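DUF985 domain-containing protein (Shewanella oneidensis, PDB 1YUD) is of unknown function but belongs to the cupin superfamily, whose small beta-barrel domains serve very varied enzymatic and binding roles. Local coordinates at residues R46-L56 against F126-F137; E143-L151 against V160-E168. All coordinates share one frame; numbering follows the deposited sequence.

Contact 1 of 2, residues R46-L56 against F126-F137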
loop_
_atom_site.group_PDB
_atom_site.type_symbol
_atom_site.label_atom_id
_atom_site.label_comp_id
_atom_site.label_asym_id
_atom_site.label_seq_id
_atom_site.Cartn_x
_atom_site.Cartn_y
_atom_site.Cartn_z
ATOM N N ARG A 46 -13.797 -2.656 -16.301
ATOM C CA ARG A 46 -13.159 -2.443 -15.000
ATOM C C ARG A 46 -12.588 -1.022 -14.812
ATOM O O ARG A 46 -12.771 -0.149 -15.663
ATOM C CB ARG A 46 -12.035 -3.472 -14.832
ATOM C CG ARG A 46 -12.377 -4.877 -15.339
ATOM C CD ARG A 46 -11.103 -5.672 -15.630
ATOM N NE ARG A 46 -11.356 -7.023 -16.132
ATOM C CZ ARG A 46 -10.405 -7.927 -16.368
ATOM N NH1 ARG A 46 -9.128 -7.629 -16.150
ATOM N NH2 ARG A 46 -10.729 -9.138 -16.809
ATOM N N GLN A 47 -11.901 -0.805 -13.688
ATOM C CA GLN A 47 -11.287 0.488 -13.368
ATOM C C GLN A 47 -9.761 0.415 -13.354
ATOM O O GLN A 47 -9.175 -0.664 -13.347
ATOM C CB GLN A 47 -11.757 0.986 -12.001
ATOM C CG GLN A 47 -13.159 1.534 -11.973
ATOM C CD GLN A 47 -13.329 2.709 -12.915
ATOM O OE1 GLN A 47 -13.327 2.550 -14.139
ATOM N NE2 GLN A 47 -13.471 3.902 -12.350
ATOM N N LEU A 48 -9.120 1.574 -13.323
ATOM C CA LEU A 48 -7.664 1.640 -13.317
ATOM C C LEU A 48 -7.078 0.905 -12.101
ATOM O O LEU A 48 -6.073 0.206 -12.223
ATOM C CB LEU A 48 -7.223 3.108 -13.327
ATOM C CG LEU A 48 -5.913 3.504 -14.016
ATOM C CD1 LEU A 48 -5.917 3.017 -15.459
ATOM C CD2 LEU A 48 -5.756 5.025 -13.981
ATOM N N TRP A 49 -7.696 1.075 -10.932
ATOM C CA TRP A 49 -7.233 0.401 -9.717
ATOM C C TRP A 49 -8.235 0.424 -8.553
ATOM O O TRP A 49 -9.305 1.028 -8.636
ATOM C CB TRP A 49 -5.890 0.974 -9.250
ATOM C CG TRP A 49 -5.888 2.429 -8.857
ATOM C CD1 TRP A 49 -5.469 3.478 -9.616
ATOM C CD2 TRP A 49 -6.302 2.984 -7.602
ATOM N NE1 TRP A 49 -5.588 4.653 -8.917
ATOM C CE2 TRP A 49 -6.099 4.382 -7.675
ATOM C CE3 TRP A 49 -6.826 2.438 -6.418
ATOM C CZ2 TRP A 49 -6.400 5.245 -6.617
ATOM C CZ3 TRP A 49 -7.125 3.295 -5.362
ATOM C CH2 TRP A 49 -6.910 4.687 -5.472
ATOM N N SER A 50 -7.870 -0.255 -7.470
ATOM C CA SER A 50 -8.701 -0.347 -6.274
ATOM C C SER A 50 -7.883 -0.800 -5.058
ATOM O O SER A 50 -6.967 -1.606 -5.181
ATOM C CB SER A 50 -9.842 -1.339 -6.514
ATOM O OG SER A 50 -9.361 -2.619 -6.876
ATOM N N SER A 51 -8.204 -0.273 -3.885
ATOM C CA SER A 51 -7.511 -0.666 -2.665
ATOM C C SER A 51 -8.545 -0.983 -1.591
ATOM O O SER A 51 -9.604 -0.369 -1.537
ATOM C CB SER A 51 -6.603 0.457 -2.165
ATOM O OG SER A 51 -6.139 0.187 -0.849
ATOM N N ILE A 52 -8.235 -1.950 -0.741
ATOM C CA ILE A 52 -9.130 -2.339 0.328
ATOM C C ILE A 52 -8.270 -2.603 1.537
ATOM O O ILE A 52 -7.066 -2.835 1.419
ATOM C CB ILE A 52 -9.855 -3.653 0.031
ATOM C CG1 ILE A 52 -8.847 -4.798 0.077
ATOM C CG2 ILE A 52 -10.535 -3.592 -1.318
ATOM C CD1 ILE A 52 -9.451 -6.170 -0.086
ATOM N N TYR A 53 -8.880 -2.545 2.709
ATOM C CA TYR A 53 -8.156 -2.851 3.916
ATOM C C TYR A 53 -8.384 -4.367 3.986
ATOM O O TYR A 53 -9.163 -4.902 3.195
ATOM C CB TYR A 53 -8.813 -2.148 5.086
ATOM C CG TYR A 53 -8.480 -0.686 5.217
ATOM C CD1 TYR A 53 -7.266 -0.284 5.770
ATOM C CD2 TYR A 53 -9.396 0.300 4.864
ATOM C CE1 TYR A 53 -6.973 1.065 5.982
ATOM C CE2 TYR A 53 -9.115 1.654 5.074
ATOM C CZ TYR A 53 -7.906 2.024 5.635
ATOM O OH TYR A 53 -7.620 3.341 5.900
ATOM N N PHE A 54 -7.705 -5.070 4.885
ATOM C CA PHE A 54 -7.901 -6.516 4.990
ATOM C C PHE A 54 -7.262 -7.014 6.266
ATOM O O PHE A 54 -6.040 -7.009 6.405
ATOM C CB PHE A 54 -7.310 -7.243 3.778
ATOM C CG PHE A 54 -7.655 -8.704 3.719
ATOM C CD1 PHE A 54 -6.863 -9.652 4.354
ATOM C CD2 PHE A 54 -8.763 -9.138 3.009
ATOM C CE1 PHE A 54 -7.169 -11.020 4.276
ATOM C CE2 PHE A 54 -9.074 -10.504 2.927
ATOM C CZ PHE A 54 -8.269 -11.444 3.563
ATOM N N LEU A 55 -8.102 -7.455 7.197
ATOM C CA LEU A 55 -7.619 -7.904 8.486
ATOM C C LEU A 55 -7.659 -9.405 8.701
ATOM O O LEU A 55 -8.452 -10.116 8.093
ATOM C CB LEU A 55 -8.398 -7.183 9.584
ATOM C CG LEU A 55 -7.928 -7.485 10.998
ATOM C CD1 LEU A 55 -7.962 -6.214 11.827
ATOM C CD2 LEU A 55 -8.790 -8.596 11.587
ATOM N N LEU A 56 -6.784 -9.880 9.577
ATOM C CA LEU A 56 -6.710 -11.299 9.877
ATOM C C LEU A 56 -6.550 -11.536 11.379
ATOM O O LEU A 56 -5.660 -10.955 12.018
ATOM C CB LEU A 56 -5.529 -11.921 9.140
ATOM C CG LEU A 56 -5.812 -13.236 8.430
ATOM C CD1 LEU A 56 -6.629 -12.980 7.163
ATOM C CD2 LEU A 56 -4.491 -13.904 8.092
ATOM N N PHE A 126 -3.326 -10.073 15.422
ATOM C CA PHE A 126 -4.085 -9.547 14.290
ATOM C C PHE A 126 -3.175 -9.034 13.180
ATOM O O PHE A 126 -1.969 -8.856 13.377
ATOM C CB PHE A 126 -4.972 -8.397 14.734
ATOM C CG PHE A 126 -4.208 -7.159 15.065
ATOM C CD1 PHE A 126 -3.484 -7.075 16.248
ATOM C CD2 PHE A 126 -4.198 -6.083 14.187
ATOM C CE1 PHE A 126 -2.760 -5.933 16.559
ATOM C CE2 PHE A 126 -3.479 -4.942 14.483
ATOM C CZ PHE A 126 -2.760 -4.865 15.676
ATOM N N SER A 127 -3.766 -8.773 12.017
ATOM C CA SER A 127 -3.004 -8.247 10.895
ATOM C C SER A 127 -3.814 -7.411 9.925
ATOM O O SER A 127 -4.697 -7.912 9.224
ATOM C CB SER A 127 -2.323 -9.374 10.148
ATOM O OG SER A 127 -1.281 -9.885 10.935
ATOM N N LEU A 128 -3.506 -6.115 9.921
ATOM C CA LEU A 128 -4.139 -5.159 9.029
ATOM C C LEU A 128 -3.207 -5.139 7.821
ATOM O O LEU A 128 -1.981 -5.072 7.965
ATOM C CB LEU A 128 -4.202 -3.768 9.666
ATOM C CG LEU A 128 -4.911 -2.772 8.741
ATOM C CD1 LEU A 128 -6.350 -3.198 8.598
ATOM C CD2 LEU A 128 -4.818 -1.353 9.275
ATOM N N VAL A 129 -3.798 -5.177 6.637
ATOM C CA VAL A 129 -3.031 -5.233 5.412
ATOM C C VAL A 129 -3.657 -4.420 4.287
ATOM O O VAL A 129 -4.884 -4.302 4.191
ATOM C CB VAL A 129 -2.901 -6.711 4.980
ATOM C CG1 VAL A 129 -3.249 -6.892 3.519
ATOM C CG2 VAL A 129 -1.523 -7.206 5.301
ATOM N N GLY A 130 -2.805 -3.861 3.432
ATOM C CA GLY A 130 -3.305 -3.094 2.308
ATOM C C GLY A 130 -3.192 -3.923 1.048
ATOM O O GLY A 130 -2.140 -4.494 0.773
ATOM N N CYS A 131 -4.273 -4.006 0.286
ATOM C CA CYS A 131 -4.259 -4.764 -0.949
ATOM C C CYS A 131 -4.754 -3.922 -2.115
ATOM O O CYS A 131 -5.878 -3.421 -2.127
ATOM C CB CYS A 131 -5.097 -6.041 -0.811
ATOM S SG CYS A 131 -4.311 -7.335 0.207
HETATM N N MSE A 132 -3.878 -3.788 -3.103
HETATM C CA MSE A 132 -4.130 -3.007 -4.305
HETATM C C MSE A 132 -4.032 -3.900 -5.540
HETATM O O MSE A 132 -2.949 -4.367 -5.879
HETATM C CB MSE A 132 -3.093 -1.871 -4.365
HETATM C CG MSE A 132 -3.238 -0.839 -5.485
HETATM SE SE MSE A 132 -2.665 -1.436 -7.247
HETATM C CE MSE A 132 -4.358 -1.272 -8.139
ATOM N N VAL A 133 -5.169 -4.162 -6.187
ATOM C CA VAL A 133 -5.217 -4.975 -7.410
ATOM C C VAL A 133 -5.403 -3.963 -8.527
ATOM O O VAL A 133 -6.316 -3.152 -8.462
ATOM C CB VAL A 133 -6.403 -5.950 -7.405
ATOM C CG1 VAL A 133 -7.637 -5.260 -6.928
ATOM C CG2 VAL A 133 -6.628 -6.482 -8.791
ATOM N N SER A 134 -4.553 -4.011 -9.551
ATOM C CA SER A 134 -4.587 -3.009 -10.611
ATOM C C SER A 134 -5.842 -2.833 -11.427
ATOM O O SER A 134 -6.611 -1.905 -11.174
ATOM C CB SER A 134 -3.400 -3.167 -11.552
ATOM O OG SER A 134 -3.111 -1.910 -12.134
ATOM N N PRO A 135 -6.061 -3.670 -12.448
ATOM C CA PRO A 135 -7.325 -3.350 -13.122
ATOM C C PRO A 135 -8.501 -3.628 -12.176
ATOM O O PRO A 135 -8.851 -4.782 -11.941
ATOM C CB PRO A 135 -7.302 -4.263 -14.339
ATOM C CG PRO A 135 -5.820 -4.360 -14.642
ATOM C CD PRO A 135 -5.230 -4.571 -13.267
ATOM N N GLY A 136 -9.084 -2.562 -11.624
ATOM C CA GLY A 136 -10.208 -2.679 -10.703
ATOM C C GLY A 136 -10.730 -4.075 -10.402
ATOM O O GLY A 136 -11.176 -4.789 -11.303
ATOM N N PHE A 137 -10.693 -4.462 -9.131
ATOM C CA PHE A 137 -11.165 -5.777 -8.730
ATOM C C PHE A 137 -12.661 -6.023 -8.876
ATOM O O PHE A 137 -13.424 -5.690 -7.978
ATOM C CB PHE A 137 -10.789 -6.053 -7.280
ATOM C CG PHE A 137 -11.328 -7.355 -6.756
ATOM C CD1 PHE A 137 -10.915 -8.558 -7.304
ATOM C CD2 PHE A 137 -12.241 -7.379 -5.706
ATOM C CE1 PHE A 137 -11.395 -9.766 -6.814
ATOM C CE2 PHE A 137 -12.728 -8.584 -5.208
ATOM C CZ PHE A 137 -12.302 -9.779 -5.765
#
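Ile52 and Cys131 form an antiparallel hydrogen-bonded pair: Ile52 N reaches Cys131 O at 3.1 Å, and Cys131 N returns to Ile52 O over 3.2 Å. On the face they share with Phe54 and Val129, Ile52 CG1 meets Cys131 CB at 4.0 Å, and Phe54 CB rests against Val129 CG1 at 4.1 Å. Ser50 OG, set between its own backbone N and carbonyl carbon (chi1 57°), is turned to accept a straight bond from Phe137 N at 3.2 Å, so a side chain ties the loop after strand 126-133 back to strand 50-57. These are the two central strands of the six-stranded antiparallel sheet, one wall of the cupin beta-barrel, flanked by strands 31-37 and 71-76. On the other face Tyr53 CD1 and Leu128 CD1 touch at 4.2 Å, their side chains crossing at a slant. Further out, Phe17 of helix 14-20 covers Leu55 and Leu128, while Trp73 packs on Val129 and Cys131. The second subunit reaches the Tyr53 face: its Gln108 hydrogen-bonds Ser51 OG, which also hydrogen-bonds Ser35 OG of its own chain, on strand 31-37, and Met132, present as selenomethionine, packs on Met132 of the second subunit.

Contact 2 of 2, residues E143-L151 against V160-E168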
loop_
_atom_site.group_PDB
_atom_site.type_symbol
_atom_site.label_atom_id
_atom_site.label_comp_id
_atom_site.label_asym_id
_atom_site.label_seq_id
_atom_site.Cartn_x
_atom_site.Cartn_y
_atom_site.Cartn_z
ATOM N N GLU A 143 -11.889 -15.901 -7.899
ATOM C CA GLU A 143 -12.190 -17.327 -7.992
ATOM C C GLU A 143 -11.699 -18.093 -6.767
ATOM O O GLU A 143 -10.499 -18.316 -6.604
ATOM C CB GLU A 143 -11.587 -17.937 -9.259
ATOM C CG GLU A 143 -12.063 -19.360 -9.510
ATOM C CD GLU A 143 -11.737 -19.862 -10.905
ATOM O OE1 GLU A 143 -12.206 -20.968 -11.259
ATOM O OE2 GLU A 143 -11.015 -19.152 -11.643
ATOM N N LEU A 144 -12.634 -18.488 -5.907
ATOM C CA LEU A 144 -12.304 -19.226 -4.690
ATOM C C LEU A 144 -12.273 -20.720 -5.030
ATOM O O LEU A 144 -12.991 -21.157 -5.924
ATOM C CB LEU A 144 -13.355 -18.924 -3.616
ATOM C CG LEU A 144 -13.011 -19.187 -2.147
ATOM C CD1 LEU A 144 -11.724 -18.467 -1.791
ATOM C CD2 LEU A 144 -14.152 -18.717 -1.246
ATOM N N PHE A 145 -11.446 -21.498 -4.331
ATOM C CA PHE A 145 -11.332 -22.934 -4.620
ATOM C C PHE A 145 -11.637 -23.901 -3.473
ATOM O O PHE A 145 -11.301 -23.647 -2.314
ATOM C CB PHE A 145 -9.936 -23.250 -5.166
ATOM C CG PHE A 145 -9.672 -22.663 -6.523
ATOM C CD1 PHE A 145 -9.450 -21.298 -6.680
ATOM C CD2 PHE A 145 -9.674 -23.471 -7.650
ATOM C CE1 PHE A 145 -9.234 -20.749 -7.949
ATOM C CE2 PHE A 145 -9.460 -22.936 -8.920
ATOM C CZ PHE A 145 -9.240 -21.573 -9.066
ATOM N N SER A 146 -12.259 -25.026 -3.827
ATOM C CA SER A 146 -12.638 -26.075 -2.879
ATOM C C SER A 146 -11.434 -26.939 -2.563
ATOM O O SER A 146 -10.573 -27.116 -3.416
ATOM C CB SER A 146 -13.696 -26.983 -3.497
ATOM O OG SER A 146 -13.091 -27.879 -4.419
ATOM N N GLN A 147 -11.387 -27.501 -1.358
ATOM C CA GLN A 147 -10.269 -28.361 -0.970
ATOM C C GLN A 147 -10.181 -29.512 -1.965
ATOM O O GLN A 147 -9.091 -29.988 -2.296
ATOM C CB GLN A 147 -10.476 -28.912 0.438
ATOM C CG GLN A 147 -9.213 -29.462 1.085
ATOM C CD GLN A 147 -9.449 -29.972 2.504
ATOM O OE1 GLN A 147 -10.048 -31.038 2.708
ATOM N NE2 GLN A 147 -8.986 -29.206 3.494
ATOM N N GLU A 148 -11.343 -29.940 -2.451
ATOM C CA GLU A 148 -11.428 -31.026 -3.422
ATOM C C GLU A 148 -10.501 -30.792 -4.607
ATOM O O GLU A 148 -9.468 -31.444 -4.733
ATOM C CB GLU A 148 -12.866 -31.178 -3.935
ATOM C CG GLU A 148 -13.757 -32.125 -3.129
ATOM C CD GLU A 148 -14.008 -31.668 -1.703
ATOM O OE1 GLU A 148 -13.074 -31.726 -0.873
ATOM O OE2 GLU A 148 -15.149 -31.251 -1.413
ATOM N N ALA A 149 -10.871 -29.855 -5.472
ATOM C CA ALA A 149 -10.077 -29.559 -6.657
ATOM C C ALA A 149 -8.607 -29.353 -6.321
ATOM O O ALA A 149 -7.730 -29.763 -7.079
ATOM C CB ALA A 149 -10.632 -28.328 -7.364
ATOM N N LEU A 150 -8.337 -28.737 -5.176
ATOM C CA LEU A 150 -6.962 -28.464 -4.776
ATOM C C LEU A 150 -6.123 -29.690 -4.422
ATOM O O LEU A 150 -4.896 -29.655 -4.532
ATOM C CB LEU A 150 -6.944 -27.460 -3.624
ATOM C CG LEU A 150 -7.445 -26.064 -4.000
ATOM C CD1 LEU A 150 -7.270 -25.140 -2.812
ATOM C CD2 LEU A 150 -6.680 -25.543 -5.212
ATOM N N LEU A 151 -6.762 -30.768 -3.980
ATOM C CA LEU A 151 -6.014 -31.987 -3.679
ATOM C C LEU A 151 -5.922 -32.803 -4.968
ATOM O O LEU A 151 -5.042 -33.649 -5.119
ATOM C CB LEU A 151 -6.697 -32.801 -2.578
ATOM C CG LEU A 151 -6.356 -32.389 -1.145
ATOM C CD1 LEU A 151 -4.850 -32.434 -0.942
ATOM C CD2 LEU A 151 -6.876 -31.003 -0.883
ATOM N N VAL A 160 -0.285 -27.884 3.033
ATOM C CA VAL A 160 -0.718 -26.491 3.113
ATOM C C VAL A 160 -2.114 -26.286 2.524
ATOM O O VAL A 160 -2.794 -25.317 2.858
ATOM C CB VAL A 160 0.273 -25.556 2.389
ATOM C CG1 VAL A 160 0.014 -25.586 0.896
ATOM C CG2 VAL A 160 0.164 -24.145 2.941
ATOM N N VAL A 161 -2.541 -27.187 1.645
ATOM C CA VAL A 161 -3.873 -27.079 1.060
ATOM C C VAL A 161 -4.923 -27.308 2.157
ATOM O O VAL A 161 -6.025 -26.750 2.107
ATOM C CB VAL A 161 -4.080 -28.115 -0.063
ATOM C CG1 VAL A 161 -5.428 -27.895 -0.725
ATOM C CG2 VAL A 161 -2.967 -27.999 -1.083
ATOM N N GLN A 162 -4.561 -28.123 3.149
ATOM C CA GLN A 162 -5.435 -28.437 4.275
ATOM C C GLN A 162 -5.492 -27.310 5.297
ATOM O O GLN A 162 -6.049 -27.482 6.377
ATOM C CB GLN A 162 -4.962 -29.692 4.999
ATOM C CG GLN A 162 -5.006 -30.967 4.197
ATOM C CD GLN A 162 -4.615 -32.171 5.040
ATOM O OE1 GLN A 162 -3.606 -32.148 5.753
ATOM N NE2 GLN A 162 -5.413 -33.230 4.964
ATOM N N LYS A 163 -4.896 -26.170 4.978
ATOM C CA LYS A 163 -4.923 -25.035 5.896
ATOM C C LYS A 163 -5.575 -23.822 5.250
ATOM O O LYS A 163 -6.367 -23.118 5.883
ATOM C CB LYS A 163 -3.505 -24.680 6.362
ATOM C CG LYS A 163 -2.988 -25.559 7.493
ATOM C CD LYS A 163 -2.976 -27.040 7.118
ATOM C CE LYS A 163 -2.513 -27.901 8.292
ATOM N NZ LYS A 163 -2.462 -29.363 7.974
ATOM N N LEU A 164 -5.245 -23.596 3.980
ATOM C CA LEU A 164 -5.774 -22.462 3.235
ATOM C C LEU A 164 -6.876 -22.898 2.281
ATOM O O LEU A 164 -7.012 -22.354 1.188
ATOM C CB LEU A 164 -4.652 -21.783 2.439
ATOM C CG LEU A 164 -3.337 -21.458 3.160
ATOM C CD1 LEU A 164 -2.375 -20.809 2.186
ATOM C CD2 LEU A 164 -3.594 -20.538 4.330
ATOM N N SER A 165 -7.663 -23.883 2.694
ATOM C CA SER A 165 -8.753 -24.374 1.864
ATOM C C SER A 165 -9.745 -25.150 2.717
ATOM O O SER A 165 -9.450 -25.495 3.860
ATOM C CB SER A 165 -8.200 -25.276 0.758
ATOM O OG SER A 165 -9.227 -25.691 -0.122
ATOM N N ARG A 166 -10.927 -25.405 2.167
ATOM C CA ARG A 166 -11.953 -26.165 2.878
ATOM C C ARG A 166 -12.779 -26.995 1.906
ATOM O O ARG A 166 -13.081 -26.550 0.793
ATOM C CB ARG A 166 -12.861 -25.241 3.706
ATOM C CG ARG A 166 -12.246 -24.850 5.040
ATOM C CD ARG A 166 -13.185 -24.014 5.878
ATOM N NE ARG A 166 -13.676 -22.850 5.154
ATOM C CZ ARG A 166 -13.865 -21.654 5.703
ATOM N NH1 ARG A 166 -13.599 -21.461 6.989
ATOM N NH2 ARG A 166 -14.324 -20.648 4.964
ATOM N N PRO A 167 -13.155 -28.217 2.323
ATOM C CA PRO A 167 -13.940 -29.192 1.562
ATOM C C PRO A 167 -15.402 -28.884 1.225
ATOM O O PRO A 167 -15.996 -27.925 1.723
ATOM C CB PRO A 167 -13.797 -30.462 2.395
ATOM C CG PRO A 167 -13.733 -29.931 3.782
ATOM C CD PRO A 167 -12.791 -28.766 3.642
ATOM N N GLU A 168 -15.958 -29.730 0.361
ATOM C CA GLU A 168 -17.336 -29.636 -0.103
ATOM C C GLU A 168 -17.569 -28.331 -0.861
ATOM O O GLU A 168 -18.369 -27.495 -0.384
ATOM C CB GLU A 168 -18.302 -29.746 1.082
ATOM C CG GLU A 168 -19.584 -30.532 0.781
ATOM C CD GLU A 168 -19.354 -32.037 0.634
ATOM O OE1 GLU A 168 -18.926 -32.678 1.622
ATOM O OE2 GLU A 168 -19.610 -32.574 -0.469
#
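Gln147 and Pro167 lie side by side and point the same way, the glutamine chain running along the proline ring. CG of Gln147 stands opposite the backbone N (chi1 -163°) and the chain continues extended, which brings OE1 to 3.7 Å from Pro167 CD while NE2 is carried on to Gln162 CA, also at 3.7 Å. At the root of the same side chain, Gln147 CB lies against the peptide link between Arg166 and Pro167. Gln147 N donates to Arg166 O at 2.9 Å, approaching from above the carbonyl plane, 64° out of it. With an alanine here the backbone bond could remain, but the flank of Pro167 and the turn at Gln162 would probably lose their cover and the C-terminal tail be freer to shift.

Glu148 crosses Pro167 at about a right angle. Its chain bends at chi2 (64°), bringing OE1 to 3.6 Å from Pro167 CB and OE2 close to Glu168 N, where the hydrogen bond is implausibly short and its exact geometry doubtful.

Apolar contacts continue the interface deeper in. Val161 CG1 packs on Leu150 CB; the Leu151 side chain slides past Val161 in the opposite direction, the place of its CD2 being less certain. Leu150 CD1 also covers Ser165, meeting its OG at 3.4 Å. Ser146 is the N-cap of the helix: its OG accepts from Ala149 N at 3.2 Å, capping the first turn.

The contact thus joins the start of helix 147-152 to the end of helix 158-161 and the chain's last modelled residues. Beside it runs the five-stranded mixed sheet: Phe145 packs on Arg66 and Arg166 on His63 of strand 62-66, while Leu164 reaches Phe64 there and Tyr84 of strand 81-86.

How the contacts relate
Contact 1 closes before contact 2 opens: strand 126-133 is followed directly, in the order of helices and strands, by helix 147-152. Their centres lie about 23 Å apart, on opposite sides of the chain's centre, and although their nearest atoms come within about 6 Å they do not touch. Contact 1 belongs to the middle of the six-stranded antiparallel sheet and adjoins the second subunit; contact 2 packs beside the five-stranded mixed sheet, touched by no other chain of the assembly. One therefore joins strands distant in sequence within a barrel wall at the dimer, whereas the other folds the C-terminal helices and tail onto the opposite sheet.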